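Lmo2812 protein (PDB 5ZQA) is a penicillin-binding protein that probably acts as a serine-type D-Ala-D-Ala carboxypeptidase in building and remodelling the peptidoglycan cell wall. Local coordinates at residues P29-S34 / A48-N53; A37-S42 / S173-L178; S250-A255 / K263-L268. All blocks are in the same frame, centred on the assembly; numbering follows the deposited sequence.

Overall arrangement
The three contacts meet around one five-stranded antiparallel sheet, their centres only 9 to 10 Å apart. Interactions 1 and 2 join through neighbouring strands 48-52 and 37-42 and through a salt bridge, Glu51 OE2 to Lys176 NZ at 2.7 Å. Interactions 2 and 3 share the next strand pair, where Ala39 O lies 2.8 Å from Ile251 N. Interactions 1 and 3 are tied by the loop 29-34, whose Ser34 N lies 2.9 Å from Asp264 OD1 on helix 258-272. Interactions 1 and 2 lie away from the predicted catalytic residues; in interaction 3 the side chain of Ile251 is about 9 Å from that of Lys226, predicted to bind substrate.

Interaction 1: P29-S34 / A48-N53; sequences PNLYLS and ALYEQN
Tyr50 meets Pro29, Leu31 and Leu33 with its ring, and it buries more surface here than any other residue of the pair 29-34 and 48-53. Leu31 reaches over one ring face, with CD1 3.6 Å from the ring centroid and 5° off the normal, a nearly centred CH-pi contact; its CB and CG run on past CZ, OH and CE1. Pro29 lies beside the same ring. Its carbonyl O lies at the edge, in plane, 3.5 Å from Tyr50 CE1, and its ring carbon CG packs loosely on Tyr50 CD1, 4.2 Å away. Leu33 approaches obliquely with CD1, which is 3.9 Å from Tyr50 CE2 and also leans on Gln52 OE1. With CG anti to the backbone N (chi1 178°), the Tyr50 ring extends from its strand to this loop. The phenol then donates from OH to Gln52 OE1 at 2.9 Å, approaching from above the carbonyl plane. No direct hydrogen bond joins the two segments; waters do so instead. One donates to both Leu31 O and Tyr50 OH, a second links Leu31 O and Leu33 N to Gln52 OE1, and a third joins Leu33 O to Gln52 NE2. Leu268 of helix 258-272 also touches Tyr50. The loop thus covers the outer strand of the sheet just where Leu49 and Tyr50 both face Val40, a classic beta bulge.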
loop_
_atom_site.group_PDB
_atom_site.type_symbol
_atom_site.label_atom_id
_atom_site.label_comp_id
_atom_site.label_asym_id
_atom_site.label_seq_id
_atom_site.Cartn_x
_atom_site.Cartn_y
_atom_site.Cartn_z
ATOM N N PRO A 29 -0.564 -25.238 5.492
ATOM C CA PRO A 29 -1.015 -25.296 6.885
ATOM C C PRO A 29 -2.473 -24.907 7.072
ATOM O O PRO A 29 -3.125 -24.362 6.180
ATOM C CB PRO A 29 -0.097 -24.293 7.590
ATOM C CG PRO A 29 0.308 -23.354 6.517
ATOM C CD PRO A 29 0.451 -24.190 5.287
ATOM N N ASN A 30 -2.972 -25.215 8.257
ATOM C CA ASN A 30 -4.330 -24.907 8.648
ATOM C C ASN A 30 -4.308 -23.705 9.581
ATOM O O ASN A 30 -4.086 -23.856 10.783
ATOM C CB ASN A 30 -4.954 -26.133 9.324
ATOM C CG ASN A 30 -6.402 -25.928 9.705
ATOM O OD1 ASN A 30 -7.111 -25.113 9.111
ATOM N ND2 ASN A 30 -6.855 -26.679 10.706
ATOM N N LEU A 31 -4.508 -22.509 9.029
ATOM C CA LEU A 31 -4.474 -21.301 9.840
ATOM C C LEU A 31 -5.870 -20.842 10.210
ATOM O O LEU A 31 -6.834 -21.057 9.471
ATOM C CB LEU A 31 -3.750 -20.161 9.113
ATOM C CG LEU A 31 -2.324 -20.435 8.634
ATOM C CD1 LEU A 31 -1.805 -19.233 7.860
ATOM C CD2 LEU A 31 -1.380 -20.773 9.789
ATOM N N TYR A 32 -5.969 -20.189 11.358
ATOM C CA TYR A 32 -7.224 -19.579 11.761
ATOM C C TYR A 32 -7.020 -18.085 11.909
ATOM O O TYR A 32 -6.515 -17.606 12.923
ATOM C CB TYR A 32 -7.737 -20.226 13.042
ATOM C CG TYR A 32 -8.151 -21.650 12.769
ATOM C CD1 TYR A 32 -9.313 -21.922 12.059
ATOM C CD2 TYR A 32 -7.358 -22.717 13.169
ATOM C CE1 TYR A 32 -9.694 -23.221 11.778
ATOM C CE2 TYR A 32 -7.730 -24.027 12.886
ATOM C CZ TYR A 32 -8.899 -24.262 12.191
ATOM O OH TYR A 32 -9.285 -25.554 11.907
ATOM N N LEU A 33 -7.394 -17.369 10.855
ATOM C CA LEU A 33 -7.127 -15.941 10.744
ATOM C C LEU A 33 -8.402 -15.149 10.897
ATOM O O LEU A 33 -9.490 -15.666 10.636
ATOM C CB LEU A 33 -6.496 -15.611 9.385
ATOM C CG LEU A 33 -5.280 -16.450 8.978
ATOM C CD1 LEU A 33 -4.797 -16.065 7.591
ATOM C CD2 LEU A 33 -4.157 -16.291 9.988
ATOM N N SER A 34 -8.273 -13.887 11.293
ATOM C CA SER A 34 -9.418 -12.984 11.305
ATOM C C SER A 34 -9.780 -12.574 9.890
ATOM O O SER A 34 -10.955 -12.462 9.539
ATOM C CB SER A 34 -9.128 -11.740 12.142
ATOM O OG SER A 34 -10.215 -10.834 12.040
ATOM N N ALA A 48 2.676 -19.893 -3.901
ATOM C CA ALA A 48 1.742 -19.603 -2.821
ATOM C C ALA A 48 2.025 -20.561 -1.668
ATOM O O ALA A 48 1.988 -21.780 -1.853
ATOM C CB ALA A 48 0.298 -19.735 -3.303
ATOM N N LEU A 49 2.354 -20.022 -0.497
ATOM C CA LEU A 49 2.650 -20.849 0.676
ATOM C C LEU A 49 1.421 -21.036 1.564
ATOM O O LEU A 49 1.327 -22.004 2.323
ATOM C CB LEU A 49 3.799 -20.224 1.469
ATOM C CG LEU A 49 5.006 -19.982 0.561
ATOM C CD1 LEU A 49 6.085 -19.150 1.236
ATOM C CD2 LEU A 49 5.561 -21.327 0.094
ATOM N N TYR A 50 0.483 -20.102 1.455
ATOM C CA TYR A 50 -0.834 -20.216 2.062
ATOM C C TYR A 50 -1.789 -19.341 1.282
ATOM O O TYR A 50 -1.432 -18.223 0.919
ATOM C CB TYR A 50 -0.829 -19.795 3.536
ATOM C CG TYR A 50 -2.197 -19.854 4.175
ATOM C CD1 TYR A 50 -2.697 -21.046 4.682
ATOM C CD2 TYR A 50 -3.000 -18.729 4.238
ATOM C CE1 TYR A 50 -3.958 -21.105 5.254
ATOM C CE2 TYR A 50 -4.267 -18.774 4.810
ATOM C CZ TYR A 50 -4.736 -19.967 5.313
ATOM O OH TYR A 50 -5.993 -20.027 5.880
ATOM N N GLU A 51 -2.991 -19.848 1.016
ATOM C CA GLU A 51 -4.029 -19.057 0.370
ATOM C C GLU A 51 -5.399 -19.336 0.969
ATOM O O GLU A 51 -5.781 -20.487 1.188
ATOM C CB GLU A 51 -4.069 -19.322 -1.141
ATOM C CG GLU A 51 -3.031 -18.537 -1.932
ATOM C CD GLU A 51 -3.156 -18.721 -3.443
ATOM O OE1 GLU A 51 -3.475 -19.842 -3.901
ATOM O OE2 GLU A 51 -2.932 -17.742 -4.178
ATOM N N GLN A 52 -6.134 -18.266 1.219
ATOM C CA GLN A 52 -7.508 -18.346 1.689
ATOM C C GLN A 52 -8.325 -17.293 0.963
ATOM O O GLN A 52 -8.069 -16.103 1.135
ATOM C CB GLN A 52 -7.569 -18.136 3.202
ATOM C CG GLN A 52 -8.968 -18.117 3.783
ATOM C CD GLN A 52 -8.967 -17.809 5.272
ATOM O OE1 GLN A 52 -7.923 -17.855 5.933
ATOM N NE2 GLN A 52 -10.143 -17.494 5.809
ATOM N N ASN A 53 -9.273 -17.723 0.130
ATOM C CA ASN A 53 -10.068 -16.795 -0.682
ATOM C C ASN A 53 -9.184 -15.906 -1.547
ATOM O O ASN A 53 -9.449 -14.717 -1.698
ATOM C CB ASN A 53 -10.978 -15.930 0.208
ATOM C CG ASN A 53 -12.137 -16.709 0.785
ATOM O OD1 ASN A 53 -12.592 -17.687 0.192
ATOM N ND2 ASN A 53 -12.629 -16.276 1.941
HETATM O O HOH W 1 -6.739 -22.620 6.896
HETATM O O HOH W 2 -8.603 -18.774 8.603
HETATM O O HOH W 3 -10.939 -16.109 8.174
#

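Interaction 2: A37-S42 / S173-L178; sequences AAAVYS and STTKDL
Tyr41 has CG anti to its carbonyl carbon (chi1 -57°), while Thr175 holds OG1 between its backbone N and carbonyl carbon (chi1 69°); these rotations bring the phenol and the hydroxyl together between strand 37-42 and the helix. The first turn of helix 175-188 packs on one face of the five-stranded antiparallel sheet, consistent with the fold of penicillin-binding proteins and serine beta-lactamases; Ala39 and Thr175 have the closest backbones, with CA atoms 6.4 Å apart. The two polar side chains cross at about a right angle, Thr175 OG1 3.0 Å from Tyr41 OH. Thr175 OG1 could donate here, though Ala54 O is a second, weak acceptor for the same proton. Tyr41 OH is also paired with Glu51, which takes the ammonium of Lys176 as well, and the Tyr41 ring stacks with Phe179 one turn along the helix. The start of the Lys176 chain passes the hydroxyl end of Tyr41 at about a right angle, CG 3.5 Å from Tyr41 OH. Small residues line the strand here. Ala39 CB packs against Thr175 OG1 at 3.6 Å, and Thr175 CG2 lies over the strand backbone, 4.0 Å from Ala38 N and within 4.2 Å of Ala37 CB. Just before Thr175 the helix start is capped: Thr174, at the N-cap position, accepts from Asp177 N through OG1 at 3.0 Å, with an N-H...O angle of 165°.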
loop_
_atom_site.group_PDB
_atom_site.type_symbol
_atom_site.label_atom_id
_atom_site.label_comp_id
_atom_site.label_asym_id
_atom_site.label_seq_id
_atom_site.Cartn_x
_atom_site.Cartn_y
_atom_site.Cartn_z
ATOM N N ALA A 37 -9.852 -12.724 3.579
ATOM C CA ALA A 37 -8.994 -13.211 2.497
ATOM C C ALA A 37 -7.552 -12.999 2.915
ATOM O O ALA A 37 -7.212 -11.948 3.460
ATOM C CB ALA A 37 -9.276 -12.492 1.187
ATOM N N ALA A 38 -6.711 -13.996 2.691
ATOM C CA ALA A 38 -5.324 -13.890 3.119
ATOM C C ALA A 38 -4.433 -14.815 2.330
ATOM O O ALA A 38 -4.885 -15.838 1.811
ATOM C CB ALA A 38 -5.203 -14.192 4.587
ATOM N N ALA A 39 -3.158 -14.463 2.255
ATOM C CA ALA A 39 -2.198 -15.293 1.548
ATOM C C ALA A 39 -0.781 -14.881 1.896
ATOM O O ALA A 39 -0.541 -13.770 2.380
ATOM C CB ALA A 39 -2.422 -15.208 0.023
ATOM N N VAL A 40 0.162 -15.783 1.664
ATOM C CA VAL A 40 1.565 -15.403 1.715
ATOM C C VAL A 40 2.264 -16.135 0.578
ATOM O O VAL A 40 1.948 -17.299 0.285
ATOM C CB VAL A 40 2.207 -15.682 3.118
ATOM C CG1 VAL A 40 2.099 -17.174 3.532
ATOM C CG2 VAL A 40 3.649 -15.167 3.171
ATOM N N TYR A 41 3.156 -15.411 -0.094
ATOM C CA TYR A 41 3.817 -15.887 -1.308
ATOM C C TYR A 41 5.327 -15.724 -1.233
ATOM O O TYR A 41 5.834 -14.770 -0.650
ATOM C CB TYR A 41 3.319 -15.124 -2.545
ATOM C CG TYR A 41 1.824 -15.159 -2.790
ATOM C CD1 TYR A 41 0.993 -14.214 -2.212
ATOM C CD2 TYR A 41 1.246 -16.127 -3.610
ATOM C CE1 TYR A 41 -0.361 -14.219 -2.427
ATOM C CE2 TYR A 41 -0.121 -16.152 -3.824
ATOM C CZ TYR A 41 -0.924 -15.192 -3.232
ATOM O OH TYR A 41 -2.287 -15.214 -3.441
ATOM N N SER A 42 6.042 -16.639 -1.875
ATOM C CA SER A 42 7.471 -16.481 -2.102
ATOM C C SER A 42 7.741 -15.613 -3.334
ATOM O O SER A 42 7.268 -15.910 -4.432
ATOM C CB SER A 42 8.133 -17.848 -2.277
ATOM O OG SER A 42 9.494 -17.676 -2.618
ATOM N N SER A 173 -9.467 -5.612 -5.572
ATOM C CA SER A 173 -8.429 -6.492 -6.105
ATOM C C SER A 173 -8.561 -7.866 -5.439
ATOM O O SER A 173 -9.566 -8.144 -4.784
ATOM C CB SER A 173 -7.040 -5.876 -5.873
ATOM O OG SER A 173 -6.034 -6.552 -6.608
ATOM N N THR A 174 -7.554 -8.714 -5.621
ATOM C CA THR A 174 -7.489 -10.042 -5.002
ATOM C C THR A 174 -6.137 -10.197 -4.335
ATOM O O THR A 174 -5.219 -9.440 -4.659
ATOM C CB THR A 174 -7.638 -11.164 -6.029
ATOM O OG1 THR A 174 -6.528 -11.116 -6.936
ATOM C CG2 THR A 174 -8.937 -11.012 -6.825
ATOM N N THR A 175 -5.971 -11.178 -3.446
ATOM C CA THR A 175 -4.642 -11.356 -2.865
ATOM C C THR A 175 -3.620 -11.687 -3.941
ATOM O O THR A 175 -2.465 -11.276 -3.846
ATOM C CB THR A 175 -4.556 -12.458 -1.785
ATOM O OG1 THR A 175 -4.712 -13.750 -2.377
ATOM C CG2 THR A 175 -5.581 -12.238 -0.692
ATOM N N LYS A 176 -4.039 -12.428 -4.966
ATOM C CA LYS A 176 -3.134 -12.772 -6.054
ATOM C C LYS A 176 -2.649 -11.517 -6.794
ATOM O O LYS A 176 -1.454 -11.364 -7.051
ATOM C CB LYS A 176 -3.806 -13.753 -7.019
ATOM C CG LYS A 176 -3.977 -15.152 -6.454
ATOM C CD LYS A 176 -4.573 -16.080 -7.506
ATOM C CE LYS A 176 -4.466 -17.535 -7.074
ATOM N NZ LYS A 176 -3.048 -17.958 -6.844
ATOM N N ASP A 177 -3.566 -10.612 -7.126
ATOM C CA ASP A 177 -3.173 -9.393 -7.830
ATOM C C ASP A 177 -2.355 -8.454 -6.935
ATOM O O ASP A 177 -1.415 -7.801 -7.402
ATOM C CB ASP A 177 -4.407 -8.671 -8.355
ATOM C CG ASP A 177 -4.879 -9.199 -9.695
ATOM O OD1 ASP A 177 -4.111 -9.881 -10.410
ATOM O OD2 ASP A 177 -6.031 -8.892 -10.047
ATOM N N LEU A 178 -2.704 -8.392 -5.649
ATOM C CA LEU A 178 -1.957 -7.547 -4.724
ATOM C C LEU A 178 -0.522 -8.062 -4.532
ATOM O O LEU A 178 0.411 -7.263 -4.402
ATOM C CB LEU A 178 -2.699 -7.440 -3.384
ATOM C CG LEU A 178 -3.993 -6.630 -3.452
ATOM C CD1 LEU A 178 -4.762 -6.811 -2.166
ATOM C CD2 LEU A 178 -3.712 -5.150 -3.723
#

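Interaction 3: S250-A255 / K263-L268; sequences SIVLDA and KDTEKL
Val252 and Leu268 make the main apolar contact between strand 250-253 and helix 263-268, whose axes come within 8.7 Å and run roughly antiparallel, at 149°. Val252 places CG2 anti to its carbonyl carbon, and this methyl does most of the touching: it lies 3.6 Å from Leu268 CD1 and also rests on Asp264 CB and Thr265 OG1. Leu268 CD1 continues to the strand backbone near Ile251 O, while its CB packs on Ser250 CB at 4.1 Å. Ala255, past the corner of the chain at Asp254, sets CB 3.8 Å from Asp264 OD2. The polar contact between the segments passes through one water, which lies 2.7 Å from Ser250 OG and donates to Thr265 OG1 at 2.8 Å. Thr265 OG1 is bonded also to Arg261 O one turn back, while Thr265 CG2 touches Ser250 OG at 3.7 Å. The carboxylate of Asp264 faces the incoming chain, both oxygens accepting backbone N-H groups, from Ser34 and Ala35. The two bonds tie the chain just before strand 37-42 to the helix. Ser250 and Val252 serve the face covered by helix 258-272, whereas Ile251 and Leu253 point away to helix 175-188. This C-terminal helix against one face of the five-stranded antiparallel sheet, with helix 175-188 on the other, fits the transpeptidase-type domain that penicillin-binding proteins share with serine beta-lactamases.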
loop_
_atom_site.group_PDB
_atom_site.type_symbol
_atom_site.label_atom_id
_atom_site.label_comp_id
_atom_site.label_asym_id
_atom_site.label_seq_id
_atom_site.Cartn_x
_atom_site.Cartn_y
_atom_site.Cartn_z
ATOM N N SER A 250 3.084 -11.006 2.335
ATOM C CA SER A 250 1.832 -11.466 2.929
ATOM C C SER A 250 0.718 -10.478 2.637
ATOM O O SER A 250 0.950 -9.273 2.586
ATOM C CB SER A 250 1.995 -11.652 4.439
ATOM O OG SER A 250 2.297 -10.411 5.069
ATOM N N ILE A 251 -0.491 -10.997 2.435
ATOM C CA ILE A 251 -1.666 -10.166 2.204
ATOM C C ILE A 251 -2.763 -10.524 3.204
ATOM O O ILE A 251 -3.124 -11.696 3.324
ATOM C CB ILE A 251 -2.252 -10.362 0.795
ATOM C CG1 ILE A 251 -1.158 -10.378 -0.281
ATOM C CG2 ILE A 251 -3.327 -9.318 0.531
ATOM C CD1 ILE A 251 -0.529 -9.084 -0.470
ATOM N N VAL A 252 -3.281 -9.519 3.911
ATOM C CA VAL A 252 -4.403 -9.659 4.838
ATOM C C VAL A 252 -5.485 -8.662 4.460
ATOM O O VAL A 252 -5.226 -7.463 4.418
ATOM C CB VAL A 252 -3.955 -9.420 6.301
ATOM C CG1 VAL A 252 -5.153 -9.155 7.212
ATOM C CG2 VAL A 252 -3.131 -10.605 6.792
ATOM N N LEU A 253 -6.683 -9.159 4.164
ATOM C CA LEU A 253 -7.821 -8.316 3.808
ATOM C C LEU A 253 -9.007 -8.591 4.721
ATOM O O LEU A 253 -9.355 -9.748 4.952
ATOM C CB LEU A 253 -8.233 -8.548 2.347
ATOM C CG LEU A 253 -7.119 -8.346 1.321
ATOM C CD1 LEU A 253 -7.556 -8.866 -0.049
ATOM C CD2 LEU A 253 -6.752 -6.874 1.246
ATOM N N ASP A 254 -9.600 -7.519 5.236
ATOM C CA ASP A 254 -10.825 -7.572 6.055
ATOM C C ASP A 254 -10.646 -8.362 7.348
ATOM O O ASP A 254 -11.452 -9.248 7.669
ATOM C CB ASP A 254 -11.994 -8.160 5.238
ATOM C CG ASP A 254 -13.356 -7.893 5.880
ATOM O OD1 ASP A 254 -13.481 -6.916 6.657
ATOM O OD2 ASP A 254 -14.304 -8.659 5.603
ATOM N N ALA A 255 -9.594 -8.050 8.101
ATOM C CA ALA A 255 -9.518 -8.518 9.484
ATOM C C ALA A 255 -10.403 -7.621 10.360
ATOM O O ALA A 255 -10.772 -6.515 9.961
ATOM C CB ALA A 255 -8.073 -8.527 9.977
ATOM N N LYS A 263 -1.805 -9.719 13.934
ATOM C CA LYS A 263 -1.738 -11.089 14.451
ATOM C C LYS A 263 -1.819 -12.093 13.316
ATOM O O LYS A 263 -1.117 -13.107 13.329
ATOM C CB LYS A 263 -2.862 -11.352 15.450
ATOM C CG LYS A 263 -2.801 -10.501 16.692
ATOM C CD LYS A 263 -1.737 -10.990 17.646
ATOM C CE LYS A 263 -1.917 -10.325 19.010
ATOM N NZ LYS A 263 -0.956 -10.861 19.997
ATOM N N ASP A 264 -2.685 -11.821 12.343
ATOM C CA ASP A 264 -2.764 -12.669 11.150
ATOM C C ASP A 264 -1.445 -12.654 10.383
ATOM O O ASP A 264 -0.995 -13.693 9.896
ATOM C CB ASP A 264 -3.876 -12.217 10.188
ATOM C CG ASP A 264 -5.282 -12.425 10.736
ATOM O OD1 ASP A 264 -5.470 -13.172 11.722
ATOM O OD2 ASP A 264 -6.210 -11.823 10.146
ATOM N N THR A 265 -0.851 -11.470 10.245
ATOM C CA THR A 265 0.406 -11.337 9.526
ATOM C C THR A 265 1.522 -12.113 10.213
ATOM O O THR A 265 2.353 -12.721 9.541
ATOM C CB THR A 265 0.793 -9.859 9.370
ATOM O OG1 THR A 265 -0.209 -9.216 8.585
ATOM C CG2 THR A 265 2.138 -9.696 8.663
ATOM N N GLU A 266 1.524 -12.132 11.548
ATOM C CA GLU A 266 2.518 -12.937 12.271
ATOM C C GLU A 266 2.421 -14.413 11.882
ATOM O O GLU A 266 3.436 -15.062 11.638
ATOM C CB GLU A 266 2.352 -12.797 13.786
ATOM C CG GLU A 266 2.776 -11.455 14.350
ATOM C CD GLU A 266 2.625 -11.411 15.865
ATOM O OE1 GLU A 266 3.413 -12.081 16.566
ATOM O OE2 GLU A 266 1.703 -10.726 16.353
ATOM N N LYS A 267 1.197 -14.929 11.824
ATOM C CA LYS A 267 0.969 -16.321 11.455
ATOM C C LYS A 267 1.414 -16.600 10.021
ATOM O O LYS A 267 2.008 -17.638 9.736
ATOM C CB LYS A 267 -0.503 -16.670 11.631
ATOM C CG LYS A 267 -0.928 -16.763 13.085
ATOM C CD LYS A 267 -2.415 -16.990 13.160
ATOM C CE LYS A 267 -2.901 -17.112 14.596
ATOM N NZ LYS A 267 -4.387 -17.029 14.601
ATOM N N LEU A 268 1.145 -15.655 9.122
ATOM C CA LEU A 268 1.515 -15.833 7.719
ATOM C C LEU A 268 3.027 -15.780 7.530
ATOM O O LEU A 268 3.587 -16.538 6.722
ATOM C CB LEU A 268 0.834 -14.771 6.840
ATOM C CG LEU A 268 -0.686 -14.921 6.711
ATOM C CD1 LEU A 268 -1.287 -13.660 6.119
ATOM C CD2 LEU A 268 -1.038 -16.125 5.841
HETATM O O HOH W 4 -0.099 -9.298 5.770
#